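Esterase (uncultured bacterium FLS12, PDB 4RGY) hydrolyses esters as a low-temperature-active alkaline esterase, probably with the serine-based mechanism of the alpha/beta-hydrolase fold. Local coordinates at residues R62-R67 against Y249-I254. Numbering follows the deposited sequence.
Sequences RTSIER and YWDAQI
Asp251 reaches off helix 247-260 to take the backbone N-H of Ser64 on its OD1, a bond of 3.0 Å from Ser64 N to Asp251 OD1 that arrives nearly in line with the C-O bond (N-H...O angle 155°). The same oxygen lies against the backbone of the preceding residue, with Thr63 CA 3.2 Å from Asp251 OD1, while Thr63 CG2 rests beside the aspartate's CB as the two side chains run past each other in opposite senses. With CG anti to the backbone N (chi1 -177°), the carboxylate extends to the turn. Its OD2 receives a weak bond from a water, which also sits 2.7 Å from Ser64 OG. Farther along, Ile65 CD1 meets Ile254 CG1 at 4.2 Å, and both isoleucines also pack on Leu48 of strand 45-49.

Thr63 OG1 accepts the N-H of Ile65 (3.0 Å from Ile65 N to Thr63 OG1) in an ST turn that runs through Ser64, and it also bonds to the carbonyl O of Trp59. Arg62 forms a salt bridge with Glu66 of a second subunit, and Glu66 forms one with Arg62 of that subunit. Replacing Asp251 by alanine removes the carboxylate, which would probably leave the Ser64 N-H without this acceptor and the turn less firmly tied to helix 247-260. A buried carboxylate thus pins the break between helices 58-62 and 65-68, beside the subunit interface.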
loop_
_atom_site.group_PDB
_atom_site.type_symbol
_atom_site.label_atom_id
_atom_site.label_comp_id
_atom_site.label_asym_id
_atom_site.label_seq_id
_atom_site.Cartn_x
_atom_site.Cartn_y
_atom_site.Cartn_z
ATOM N N ARG A 62 -4.115 2.498 -14.476
ATOM C CA ARG A 62 -4.776 2.974 -15.693
ATOM C C ARG A 62 -4.908 1.940 -16.797
ATOM O O ARG A 62 -5.424 2.245 -17.875
ATOM C CB ARG A 62 -4.042 4.197 -16.228
ATOM C CG ARG A 62 -3.860 5.262 -15.185
ATOM C CD ARG A 62 -5.191 5.724 -14.652
ATOM N NE ARG A 62 -5.000 6.587 -13.494
ATOM C CZ ARG A 62 -4.634 7.857 -13.580
ATOM N NH1 ARG A 62 -4.436 8.403 -14.771
ATOM N NH2 ARG A 62 -4.468 8.582 -12.478
ATOM N N THR A 63 -4.419 0.729 -16.543
ATOM C CA THR A 63 -4.592 -0.385 -17.473
ATOM C C THR A 63 -4.999 -1.625 -16.708
ATOM O O THR A 63 -5.006 -1.632 -15.467
ATOM C CB THR A 63 -3.304 -0.740 -18.271
ATOM O OG1 THR A 63 -2.378 -1.461 -17.445
ATOM C CG2 THR A 63 -2.647 0.504 -18.845
ATOM N N SER A 64 -5.285 -2.692 -17.446
ATOM C CA SER A 64 -5.523 -3.990 -16.824
ATOM C C SER A 64 -4.323 -4.923 -17.008
ATOM O O SER A 64 -4.496 -6.131 -17.173
ATOM C CB SER A 64 -6.799 -4.629 -17.372
ATOM O OG SER A 64 -7.932 -3.842 -17.051
ATOM N N ILE A 65 -3.112 -4.362 -16.975
ATOM C CA ILE A 65 -1.896 -5.149 -17.153
ATOM C C ILE A 65 -1.846 -6.455 -16.339
ATOM O O ILE A 65 -1.438 -7.496 -16.871
ATOM C CB ILE A 65 -0.613 -4.278 -16.929
ATOM C CG1 ILE A 65 0.660 -5.083 -17.210
ATOM C CG2 ILE A 65 -0.551 -3.691 -15.508
ATOM C CD1 ILE A 65 0.781 -5.520 -18.654
ATOM N N GLU A 66 -2.266 -6.430 -15.070
ATOM C CA GLU A 66 -2.216 -7.656 -14.273
ATOM C C GLU A 66 -3.071 -8.767 -14.893
ATOM O O GLU A 66 -2.659 -9.926 -14.930
ATOM C CB GLU A 66 -2.651 -7.411 -12.828
ATOM C CG GLU A 66 -2.545 -8.664 -11.969
ATOM C CD GLU A 66 -3.052 -8.462 -10.563
ATOM O OE1 GLU A 66 -2.913 -7.342 -10.045
ATOM O OE2 GLU A 66 -3.583 -9.431 -9.980
ATOM N N ARG A 67 -4.253 -8.404 -15.380
ATOM C CA ARG A 67 -5.111 -9.355 -16.074
ATOM C C ARG A 67 -4.504 -9.807 -17.401
ATOM O O ARG A 67 -4.534 -10.989 -17.736
ATOM C CB ARG A 67 -6.501 -8.750 -16.270
ATOM C CG ARG A 67 -7.407 -9.566 -17.177
ATOM C CD ARG A 67 -8.874 -9.176 -16.990
ATOM N NE ARG A 67 -9.108 -7.751 -17.215
ATOM C CZ ARG A 67 -9.295 -7.210 -18.410
ATOM N NH1 ARG A 67 -9.265 -7.977 -19.493
ATOM N NH2 ARG A 67 -9.513 -5.911 -18.536
ATOM N N TYR A 249 -5.176 4.321 -25.153
ATOM C CA TYR A 249 -4.339 3.810 -26.232
ATOM C C TYR A 249 -3.301 2.801 -25.712
ATOM O O TYR A 249 -3.124 1.740 -26.297
ATOM C CB TYR A 249 -3.686 4.983 -26.981
ATOM C CG TYR A 249 -2.715 4.577 -28.060
ATOM C CD1 TYR A 249 -3.166 4.131 -29.301
ATOM C CD2 TYR A 249 -1.344 4.640 -27.838
ATOM C CE1 TYR A 249 -2.269 3.756 -30.288
ATOM C CE2 TYR A 249 -0.443 4.266 -28.818
ATOM C CZ TYR A 249 -0.920 3.823 -30.034
ATOM O OH TYR A 249 -0.033 3.441 -31.001
ATOM N N TRP A 250 -2.638 3.104 -24.599
ATOM C CA TRP A 250 -1.619 2.184 -24.077
ATOM C C TRP A 250 -2.212 0.893 -23.519
ATOM O O TRP A 250 -1.589 -0.165 -23.608
ATOM C CB TRP A 250 -0.731 2.883 -23.045
ATOM C CG TRP A 250 -0.054 4.050 -23.697
ATOM C CD1 TRP A 250 0.519 4.065 -24.932
ATOM C CD2 TRP A 250 0.032 5.390 -23.196
ATOM N NE1 TRP A 250 0.991 5.321 -25.219
ATOM C CE2 TRP A 250 0.709 6.155 -24.168
ATOM C CE3 TRP A 250 -0.374 6.011 -22.008
ATOM C CZ2 TRP A 250 0.969 7.511 -23.999
ATOM C CZ3 TRP A 250 -0.118 7.356 -21.843
ATOM C CH2 TRP A 250 0.554 8.097 -22.833
ATOM N N ASP A 251 -3.417 0.974 -22.958
ATOM C CA ASP A 251 -4.113 -0.208 -22.475
ATOM C C ASP A 251 -4.373 -1.167 -23.635
ATOM O O ASP A 251 -4.227 -2.380 -23.488
ATOM C CB ASP A 251 -5.436 0.191 -21.806
ATOM C CG ASP A 251 -6.185 -1.000 -21.220
ATOM O OD1 ASP A 251 -5.702 -1.598 -20.242
ATOM O OD2 ASP A 251 -7.269 -1.339 -21.732
ATOM N N ALA A 252 -4.755 -0.625 -24.789
ATOM C CA ALA A 252 -4.970 -1.440 -25.977
ATOM C C ALA A 252 -3.641 -1.950 -26.527
ATOM O O ALA A 252 -3.483 -3.137 -26.815
ATOM C CB ALA A 252 -5.707 -0.635 -27.041
ATOM N N GLN A 253 -2.680 -1.048 -26.676
ATOM C CA GLN A 253 -1.422 -1.409 -27.313
ATOM C C GLN A 253 -0.561 -2.370 -26.499
ATOM O O GLN A 253 0.167 -3.185 -27.075
ATOM C CB GLN A 253 -0.618 -0.159 -27.666
ATOM C CG GLN A 253 -1.246 0.663 -28.769
ATOM C CD GLN A 253 -1.448 -0.145 -30.023
ATOM O OE1 GLN A 253 -2.578 -0.388 -30.439
ATOM N NE2 GLN A 253 -0.350 -0.582 -30.634
ATOM N N ILE A 254 -0.622 -2.294 -25.170
ATOM C CA ILE A 254 0.223 -3.180 -24.367
ATOM C C ILE A 254 -0.165 -4.651 -24.564
ATOM O O ILE A 254 0.684 -5.543 -24.475
ATOM C CB ILE A 254 0.260 -2.781 -22.868
ATOM C CG1 ILE A 254 1.472 -3.405 -22.167
ATOM C CG2 ILE A 254 -1.026 -3.174 -22.155
ATOM C CD1 ILE A 254 2.820 -2.960 -22.731
HETATM O O HOH W 1 -8.623 -2.021 -18.979
#